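Local coordinates for envelope glycoprotein E (Human herpesvirus 1, PDB 2GIY) that pairs with gI to sort virions to cell junctions for cell-to-cell spread and to bind host IgG Fc, with the C-terminal domain of its ectodomain modelled, at residues 131-136 / 144-149; 19-24 / 29-34; 157-162 / 173-178. All blocks are in the same frame, centred on the assembly; numbering follows the deposited sequence.

Contact 1 of 3, residues 131-136 / 144-149; sequences VNLEFR and GLYLCV
Phe-135 and Tyr-146 meet in the core of an immunoglobulin V-type sandwich, where they bridge the E and F strands of its two sheets. The Phe-135 ring points its edge at the face of Tyr-146 in an offset edge-to-face pair, with planes at 85° and centroids 5.7 Å apart. Its outer carbons do the touching: Phe-135 CZ lies 3.9 Å from Tyr-146 CZ. Both side chains have CG anti to the carbonyl carbon (chi1 -62° and -66°), which sends the two rings toward each other from opposing strands. Leu-133 extends this packing along the E strand, its CD1 reaching Tyr-146 CD2 at 4.1 Å, and Trp-51 lies against the same leucine.

The other side of strand 133-135 is quite different. There Glu-134 and Arg-136 project away from the core, and the guanidinium of Arg-136 grips one carboxylate oxygen side-on with two nitrogens. Arg-136 NH2 is 2.9 Å from Glu-134 OE1, a salt bridge lying along a solvent-facing surface rather than inside the sandwich.

The polar end of the tyrosine is nonetheless satisfied within the core. Tyr-146 OH is hydrogen-bonded to His-142 O, four residues earlier, the arrangement of a tyrosine corner at the start of the F strand, while Phe-135 CE2 lies 3.5 Å from Tyr-146 OH, which sits near the plane of the phenylalanine ring at its edge.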
loop_
_atom_site.group_PDB
_atom_site.type_symbol
_atom_site.label_atom_id
_atom_site.label_comp_id
_atom_site.label_asym_id
_atom_site.label_seq_id
_atom_site.Cartn_x
_atom_site.Cartn_y
_atom_site.Cartn_z
ATOM N N VAL A 131 2.245 -4.420 17.312
ATOM C CA VAL A 131 1.203 -5.054 16.512
ATOM C C VAL A 131 1.752 -6.322 15.873
ATOM O O VAL A 131 1.023 -7.062 15.209
ATOM C CB VAL A 131 0.677 -4.117 15.394
ATOM C CG1 VAL A 131 -0.063 -2.946 16.010
ATOM C CG2 VAL A 131 1.825 -3.624 14.536
ATOM N N ASN A 132 3.041 -6.576 16.075
ATOM C CA ASN A 132 3.657 -7.769 15.510
ATOM C C ASN A 132 3.397 -9.009 16.345
ATOM O O ASN A 132 3.180 -8.930 17.553
ATOM C CB ASN A 132 5.164 -7.574 15.351
ATOM C CG ASN A 132 5.508 -6.689 14.181
ATOM O OD1 ASN A 132 5.173 -7.001 13.037
ATOM N ND2 ASN A 132 6.179 -5.577 14.455
ATOM N N LEU A 133 3.412 -10.157 15.681
ATOM C CA LEU A 133 3.193 -11.438 16.339
ATOM C C LEU A 133 4.529 -12.120 16.573
ATOM O O LEU A 133 5.411 -12.076 15.716
ATOM C CB LEU A 133 2.339 -12.353 15.457
ATOM C CG LEU A 133 0.937 -11.887 15.068
ATOM C CD1 LEU A 133 0.323 -12.915 14.119
ATOM C CD2 LEU A 133 0.079 -11.720 16.317
ATOM N N GLU A 134 4.670 -12.763 17.726
ATOM C CA GLU A 134 5.893 -13.481 18.035
ATOM C C GLU A 134 5.597 -14.964 18.181
ATOM O O GLU A 134 4.609 -15.348 18.807
ATOM C CB GLU A 134 6.526 -12.954 19.324
ATOM C CG GLU A 134 7.398 -11.734 19.116
ATOM C CD GLU A 134 8.216 -11.393 20.343
ATOM O OE1 GLU A 134 8.686 -12.332 21.019
ATOM O OE2 GLU A 134 8.398 -10.189 20.621
ATOM N N PHE A 135 6.457 -15.786 17.588
ATOM C CA PHE A 135 6.324 -17.237 17.644
ATOM C C PHE A 135 7.520 -17.821 18.393
ATOM O O PHE A 135 8.665 -17.667 17.964
ATOM C CB PHE A 135 6.271 -17.824 16.228
ATOM C CG PHE A 135 5.092 -17.353 15.416
ATOM C CD1 PHE A 135 5.050 -16.059 14.904
ATOM C CD2 PHE A 135 4.024 -18.209 15.160
ATOM C CE1 PHE A 135 3.961 -15.626 14.146
ATOM C CE2 PHE A 135 2.930 -17.784 14.404
ATOM C CZ PHE A 135 2.901 -16.489 13.897
ATOM N N ARG A 136 7.249 -18.479 19.515
ATOM C CA ARG A 136 8.296 -19.089 20.333
ATOM C C ARG A 136 8.293 -20.598 20.110
ATOM O O ARG A 136 7.231 -21.221 20.104
ATOM C CB ARG A 136 8.056 -18.796 21.822
ATOM C CG ARG A 136 8.361 -17.365 22.271
ATOM C CD ARG A 136 7.422 -16.336 21.649
ATOM N NE ARG A 136 7.737 -14.979 22.107
ATOM C CZ ARG A 136 7.465 -14.513 23.322
ATOM N NH1 ARG A 136 6.861 -15.287 24.215
ATOM N NH2 ARG A 136 7.810 -13.274 23.653
ATOM N N GLY A 144 0.798 -21.286 8.077
ATOM C CA GLY A 144 -0.456 -20.878 7.477
ATOM C C GLY A 144 -0.366 -19.524 6.811
ATOM O O GLY A 144 0.716 -18.937 6.711
ATOM N N LEU A 145 -1.506 -19.030 6.344
ATOM C CA LEU A 145 -1.552 -17.730 5.699
ATOM C C LEU A 145 -2.118 -16.729 6.691
ATOM O O LEU A 145 -3.249 -16.878 7.164
ATOM C CB LEU A 145 -2.430 -17.784 4.448
ATOM C CG LEU A 145 -2.712 -16.442 3.768
ATOM C CD1 LEU A 145 -1.404 -15.791 3.340
ATOM C CD2 LEU A 145 -3.622 -16.659 2.566
ATOM N N TYR A 146 -1.321 -15.715 7.010
ATOM C CA TYR A 146 -1.735 -14.684 7.951
ATOM C C TYR A 146 -2.008 -13.365 7.244
ATOM O O TYR A 146 -1.262 -12.960 6.354
ATOM C CB TYR A 146 -0.646 -14.458 9.007
ATOM C CG TYR A 146 -0.416 -15.630 9.934
ATOM C CD1 TYR A 146 0.173 -16.809 9.472
ATOM C CD2 TYR A 146 -0.809 -15.569 11.271
ATOM C CE1 TYR A 146 0.363 -17.901 10.319
ATOM C CE2 TYR A 146 -0.621 -16.658 12.127
ATOM C CZ TYR A 146 -0.036 -17.817 11.643
ATOM O OH TYR A 146 0.159 -18.885 12.487
ATOM N N LEU A 147 -3.088 -12.704 7.644
ATOM C CA LEU A 147 -3.445 -11.407 7.093
ATOM C C LEU A 147 -3.534 -10.411 8.242
ATOM O O LEU A 147 -4.075 -10.719 9.308
ATOM C CB LEU A 147 -4.801 -11.459 6.373
ATOM C CG LEU A 147 -4.789 -11.709 4.858
ATOM C CD1 LEU A 147 -4.255 -13.102 4.563
ATOM C CD2 LEU A 147 -6.202 -11.546 4.299
ATOM N N CYS A 148 -2.980 -9.229 8.029
ATOM C CA CYS A 148 -3.040 -8.173 9.021
ATOM C C CYS A 148 -3.929 -7.124 8.373
ATOM O O CYS A 148 -3.618 -6.627 7.290
ATOM C CB CYS A 148 -1.650 -7.601 9.302
ATOM S SG CYS A 148 -1.673 -6.313 10.583
ATOM N N VAL A 149 -5.051 -6.813 9.020
ATOM C CA VAL A 149 -5.994 -5.845 8.484
ATOM C C VAL A 149 -6.193 -4.673 9.438
ATOM O O VAL A 149 -6.415 -4.864 10.632
ATOM C CB VAL A 149 -7.373 -6.499 8.229
ATOM C CG1 VAL A 149 -8.304 -5.508 7.547
ATOM C CG2 VAL A 149 -7.203 -7.760 7.382
#

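Contact 2 of 3, residues 19-24 / 29-34; sequences EAILFS and FSTNVS
Residues 19-24 and 29-34 run in opposite directions, with Ile-21 facing Thr-31 and Phe-23 facing Phe-29, but their backbones are too far apart to pair: the CA atoms of Ile-21 and Thr-31 are 7.8 Å apart. They illustrate how the A' and B strands of an immunoglobulin V-type domain, joined by a short turn, lie in different sheets and meet without a backbone hydrogen bond between them, through side chains that reach across.

Phe-29 is the centre of the contact. Ile-21 lays its CG2 branch over one face of the ring, a CH-pi contact with that methyl 4.3 Å from the Phe-29 centroid and 28° off the normal. Its longer branch reaches across to the opposite segment, where CD1 lies 3.9 Å from Thr-31 CA and the two side chains cross at about a right angle. Phe-23 packs tightly, Phe-23 CB coming within 3.3 Å of Phe-29 CE2, while the two rings lie obliquely with planes at 31°. Phe-29 also meets the ring of Phe-135 in the core.

Beside this apolar cluster Thr-31 OG1 is hydrogen-bonded to Asn-132 OD1, and Ser-30 OG donates to Thr-31 O at 2.8 Å, in the carbonyl plane on a lone pair.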
loop_
_atom_site.group_PDB
_atom_site.type_symbol
_atom_site.label_atom_id
_atom_site.label_comp_id
_atom_site.label_asym_id
_atom_site.label_seq_id
_atom_site.Cartn_x
_atom_site.Cartn_y
_atom_site.Cartn_z
ATOM N N GLU A 19 6.151 -10.588 2.220
ATOM C CA GLU A 19 5.008 -11.465 1.973
ATOM C C GLU A 19 5.182 -12.879 2.523
ATOM O O GLU A 19 4.248 -13.681 2.474
ATOM C CB GLU A 19 4.707 -11.547 0.471
ATOM C CG GLU A 19 4.207 -10.243 -0.141
ATOM C CD GLU A 19 3.768 -10.402 -1.588
ATOM O OE1 GLU A 19 3.985 -11.488 -2.167
ATOM O OE2 GLU A 19 3.210 -9.437 -2.148
ATOM N N ALA A 20 6.364 -13.193 3.044
ATOM C CA ALA A 20 6.592 -14.530 3.581
ATOM C C ALA A 20 7.702 -14.626 4.613
ATOM O O ALA A 20 8.699 -13.901 4.554
ATOM C CB ALA A 20 6.877 -15.506 2.435
ATOM N N ILE A 21 7.510 -15.531 5.566
ATOM C CA ILE A 21 8.490 -15.805 6.602
ATOM C C ILE A 21 8.626 -17.319 6.660
ATOM O O ILE A 21 7.687 -18.017 7.042
ATOM C CB ILE A 21 8.039 -15.322 7.999
ATOM C CG1 ILE A 21 7.879 -13.803 8.009
ATOM C CG2 ILE A 21 9.068 -15.741 9.046
ATOM C CD1 ILE A 21 7.330 -13.259 9.323
ATOM N N LEU A 22 9.783 -17.827 6.260
ATOM C CA LEU A 22 10.021 -19.263 6.303
ATOM C C LEU A 22 10.750 -19.547 7.605
ATOM O O LEU A 22 11.731 -18.874 7.933
ATOM C CB LEU A 22 10.875 -19.706 5.110
ATOM C CG LEU A 22 10.184 -19.915 3.755
ATOM C CD1 LEU A 22 9.275 -21.134 3.835
ATOM C CD2 LEU A 22 9.385 -18.676 3.367
ATOM N N PHE A 23 10.264 -20.525 8.360
ATOM C CA PHE A 23 10.898 -20.874 9.621
ATOM C C PHE A 23 11.129 -22.374 9.744
ATOM O O PHE A 23 10.467 -23.173 9.082
ATOM C CB PHE A 23 10.042 -20.386 10.799
ATOM C CG PHE A 23 8.786 -21.192 11.028
ATOM C CD1 PHE A 23 8.825 -22.381 11.758
ATOM C CD2 PHE A 23 7.565 -20.758 10.524
ATOM C CE1 PHE A 23 7.664 -23.128 11.986
ATOM C CE2 PHE A 23 6.396 -21.495 10.742
ATOM C CZ PHE A 23 6.447 -22.685 11.478
ATOM N N SER A 24 12.082 -22.745 10.592
ATOM C CA SER A 24 12.381 -24.148 10.849
ATOM C C SER A 24 11.870 -24.411 12.259
ATOM O O SER A 24 11.970 -23.545 13.129
ATOM C CB SER A 24 13.891 -24.404 10.773
ATOM O OG SER A 24 14.371 -24.204 9.454
ATOM N N PHE A 29 10.819 -16.306 16.395
ATOM C CA PHE A 29 10.886 -15.159 15.510
ATOM C C PHE A 29 9.657 -14.288 15.669
ATOM O O PHE A 29 8.702 -14.654 16.355
ATOM C CB PHE A 29 11.009 -15.627 14.057
ATOM C CG PHE A 29 9.803 -16.371 13.553
ATOM C CD1 PHE A 29 8.711 -15.684 13.030
ATOM C CD2 PHE A 29 9.757 -17.762 13.604
ATOM C CE1 PHE A 29 7.592 -16.371 12.563
ATOM C CE2 PHE A 29 8.647 -18.458 13.143
ATOM C CZ PHE A 29 7.560 -17.762 12.620
ATOM N N SER A 30 9.688 -13.135 15.017
ATOM C CA SER A 30 8.588 -12.191 15.070
ATOM C C SER A 30 8.289 -11.660 13.678
ATOM O O SER A 30 9.157 -11.664 12.806
ATOM C CB SER A 30 8.962 -11.020 15.987
ATOM O OG SER A 30 8.060 -9.942 15.836
ATOM N N THR A 31 7.053 -11.226 13.460
ATOM C CA THR A 31 6.701 -10.643 12.180
ATOM C C THR A 31 7.339 -9.261 12.240
ATOM O O THR A 31 7.767 -8.817 13.308
ATOM C CB THR A 31 5.173 -10.494 12.004
ATOM O OG1 THR A 31 4.641 -9.681 13.059
ATOM C CG2 THR A 31 4.502 -11.858 12.026
ATOM N N ASN A 32 7.407 -8.584 11.104
ATOM C CA ASN A 32 8.005 -7.259 11.056
ATOM C C ASN A 32 7.155 -6.355 10.178
ATOM O O ASN A 32 7.594 -5.888 9.129
ATOM C CB ASN A 32 9.430 -7.354 10.506
ATOM C CG ASN A 32 10.136 -6.016 10.484
ATOM O OD1 ASN A 32 10.138 -5.285 11.477
ATOM N ND2 ASN A 32 10.749 -5.690 9.352
ATOM N N VAL A 33 5.922 -6.130 10.617
ATOM C CA VAL A 33 4.990 -5.287 9.892
ATOM C C VAL A 33 5.161 -3.842 10.339
ATOM O O VAL A 33 5.343 -3.569 11.525
ATOM C CB VAL A 33 3.531 -5.716 10.168
ATOM C CG1 VAL A 33 2.564 -4.837 9.386
ATOM C CG2 VAL A 33 3.344 -7.181 9.798
ATOM N N SER A 34 5.118 -2.925 9.379
ATOM C CA SER A 34 5.237 -1.505 9.674
ATOM C C SER A 34 3.919 -0.859 9.278
ATOM O O SER A 34 3.436 -1.042 8.157
ATOM C CB SER A 34 6.384 -0.883 8.876
ATOM O OG SER A 34 6.544 0.481 9.219
#

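Contact 3 of 3, residues 157-162 / 173-178; sequences HAWGHI and AVVEQP
Val-175 packs its two methyls against a pair of rings on strand 157-162, and the way those rings are turned decides how each is touched. Trp-159 comes from the opposite direction and presents the far end of its six-membered ring: Trp-159 CH2 is 4.1 Å from Val-175 CG1, which lies at the edge of the indole, near its plane. His-161 crosses the valine obliquely instead, and its imidazole CE1 comes closer, 3.7 Å from Val-175 CG2.

The other end of the imidazole meets a smaller group. His-161 CD2 is 4.1 Å from Ala-173 CB, so the ring spans the two residues of the 173-178 segment whose side chains face it, with Ala-173 the one nearest to it in backbone register. Both aromatic side chains place CG between the backbone N and the carbonyl carbon (chi1 74° for Trp-159, 64° for His-161), which lifts both rings off the same face of the strand, with Gly-160 between them. In Val-175 CG1 is anti to the backbone N and meets the tryptophan, while CG2 lies mainly on the histidine but also touches Trp-159 CH2. The contact is van der Waals packing, with no hydrogen bond across it.

The strands run nearly antiparallel, their short axes 9.2 Å apart at closest and at 154°, so this is packing between layers rather than pairing within a sheet. Strand 155-165 is the G strand of the sandwich, bulged where His-157 and Ala-158 both face Val-150. Strand 173-176 belongs to a small parallel sheet beside strand 63-66, whose Ile-65 touches both rings, while Glu-67 in helix 67-71 receives the Trp-159 indole N-H and Arg-14 of the second subunit packs on Trp-159 and Val-175.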
loop_
_atom_site.group_PDB
_atom_site.type_symbol
_atom_site.label_atom_id
_atom_site.label_comp_id
_atom_site.label_asym_id
_atom_site.label_seq_id
_atom_site.Cartn_x
_atom_site.Cartn_y
_atom_site.Cartn_z
ATOM N N HIS A 157 -8.716 0.169 6.072
ATOM C CA HIS A 157 -7.919 1.247 5.489
ATOM C C HIS A 157 -6.588 0.757 4.941
ATOM O O HIS A 157 -5.897 1.479 4.227
ATOM C CB HIS A 157 -7.683 2.361 6.511
ATOM C CG HIS A 157 -8.852 3.277 6.666
ATOM N ND1 HIS A 157 -8.736 4.650 6.614
ATOM C CD2 HIS A 157 -10.172 3.017 6.825
ATOM C CE1 HIS A 157 -9.934 5.194 6.731
ATOM N NE2 HIS A 157 -10.823 4.226 6.859
ATOM N N ALA A 158 -6.233 -0.478 5.277
ATOM C CA ALA A 158 -5.000 -1.082 4.798
ATOM C C ALA A 158 -4.989 -2.546 5.191
ATOM O O ALA A 158 -5.641 -2.941 6.156
ATOM C CB ALA A 158 -3.778 -0.376 5.401
ATOM N N TRP A 159 -4.266 -3.355 4.428
ATOM C CA TRP A 159 -4.143 -4.770 4.753
ATOM C C TRP A 159 -2.922 -5.355 4.064
ATOM O O TRP A 159 -2.404 -4.792 3.093
ATOM C CB TRP A 159 -5.398 -5.563 4.349
ATOM C CG TRP A 159 -5.552 -5.796 2.869
ATOM C CD1 TRP A 159 -6.124 -4.952 1.959
ATOM C CD2 TRP A 159 -5.117 -6.947 2.133
ATOM N NE1 TRP A 159 -6.076 -5.510 0.700
ATOM C CE2 TRP A 159 -5.461 -6.732 0.779
ATOM C CE3 TRP A 159 -4.469 -8.138 2.485
ATOM C CZ2 TRP A 159 -5.178 -7.667 -0.225
ATOM C CZ3 TRP A 159 -4.188 -9.068 1.485
ATOM C CH2 TRP A 159 -4.543 -8.825 0.148
ATOM N N GLY A 160 -2.453 -6.480 4.588
ATOM C CA GLY A 160 -1.306 -7.138 4.003
ATOM C C GLY A 160 -1.347 -8.604 4.366
ATOM O O GLY A 160 -2.099 -9.001 5.262
ATOM N N HIS A 161 -0.561 -9.416 3.669
ATOM C CA HIS A 161 -0.526 -10.840 3.968
ATOM C C HIS A 161 0.899 -11.340 4.141
ATOM O O HIS A 161 1.845 -10.797 3.555
ATOM C CB HIS A 161 -1.224 -11.646 2.865
ATOM C CG HIS A 161 -0.552 -11.559 1.527
ATOM N ND1 HIS A 161 -0.642 -10.448 0.716
ATOM C CD2 HIS A 161 0.225 -12.447 0.861
ATOM C CE1 HIS A 161 0.047 -10.655 -0.393
ATOM N NE2 HIS A 161 0.584 -11.861 -0.329
ATOM N N ILE A 162 1.041 -12.372 4.966
ATOM C CA ILE A 162 2.328 -12.993 5.225
ATOM C C ILE A 162 2.127 -14.496 5.327
ATOM O O ILE A 162 1.344 -14.958 6.155
ATOM C CB ILE A 162 2.941 -12.556 6.575
ATOM C CG1 ILE A 162 2.951 -11.035 6.703
ATOM C CG2 ILE A 162 4.367 -13.095 6.685
ATOM C CD1 ILE A 162 3.429 -10.565 8.065
ATOM N N ALA A 173 0.946 -17.673 -2.050
ATOM C CA ALA A 173 -0.328 -16.985 -1.876
ATOM C C ALA A 173 -0.487 -15.993 -3.023
ATOM O O ALA A 173 0.419 -15.210 -3.305
ATOM C CB ALA A 173 -0.359 -16.247 -0.537
ATOM N N VAL A 174 -1.632 -16.038 -3.693
ATOM C CA VAL A 174 -1.893 -15.131 -4.801
ATOM C C VAL A 174 -3.101 -14.258 -4.492
ATOM O O VAL A 174 -4.128 -14.742 -4.012
ATOM C CB VAL A 174 -2.151 -15.902 -6.114
ATOM C CG1 VAL A 174 -0.920 -16.723 -6.483
ATOM C CG2 VAL A 174 -3.358 -16.801 -5.959
ATOM N N VAL A 175 -2.971 -12.964 -4.761
ATOM C CA VAL A 175 -4.062 -12.039 -4.508
ATOM C C VAL A 175 -4.958 -11.947 -5.736
ATOM O O VAL A 175 -4.516 -11.516 -6.801
ATOM C CB VAL A 175 -3.532 -10.620 -4.161
ATOM C CG1 VAL A 175 -4.692 -9.697 -3.815
ATOM C CG2 VAL A 175 -2.547 -10.701 -3.002
ATOM N N GLU A 176 -6.209 -12.379 -5.587
ATOM C CA GLU A 176 -7.178 -12.318 -6.674
ATOM C C GLU A 176 -7.820 -10.939 -6.602
ATOM O O GLU A 176 -8.555 -10.628 -5.664
ATOM C CB GLU A 176 -8.246 -13.404 -6.515
ATOM C CG GLU A 176 -7.736 -14.823 -6.720
ATOM C CD GLU A 176 -7.088 -15.022 -8.079
ATOM O OE1 GLU A 176 -7.676 -14.583 -9.092
ATOM O OE2 GLU A 176 -5.994 -15.624 -8.136
ATOM N N GLN A 177 -7.538 -10.116 -7.602
ATOM C CA GLN A 177 -8.047 -8.756 -7.626
ATOM C C GLN A 177 -8.892 -8.442 -8.852
ATOM O O GLN A 177 -8.767 -9.089 -9.892
ATOM C CB GLN A 177 -6.859 -7.793 -7.559
ATOM C CG GLN A 177 -5.854 -8.009 -8.686
ATOM C CD GLN A 177 -4.408 -7.876 -8.236
ATOM O OE1 GLN A 177 -3.998 -6.842 -7.711
ATOM N NE2 GLN A 177 -3.624 -8.929 -8.449
ATOM N N PRO A 178 -9.786 -7.447 -8.737
ATOM C CA PRO A 178 -10.613 -7.099 -9.893
ATOM C C PRO A 178 -9.678 -6.492 -10.934
ATOM O O PRO A 178 -8.500 -6.273 -10.644
ATOM C CB PRO A 178 -11.598 -6.086 -9.314
ATOM C CG PRO A 178 -10.799 -5.422 -8.236
ATOM C CD PRO A 178 -10.099 -6.587 -7.582
#

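In the fold
Along the chain contact 2 comes first, then contact 1, then contact 3, each closing before the next opens. Contacts 1 and 2 have centres about 8 Å apart and tie the two sheets of the sandwich together: strands 29-30 and 133-135 are neighbours in one, while strands 20-22 and 144-152 lie in the other, on either side of strand 155-165. Contact 3, about 15 Å from contact 1 and 16 Å from contact 2 between centres, uses strand 155-165 from its outer face, adding a further layer. The immunoglobulin-like core is thus held from within, and the additional strands are fastened outside it. Contacts 1 and 3 also touch the second subunit.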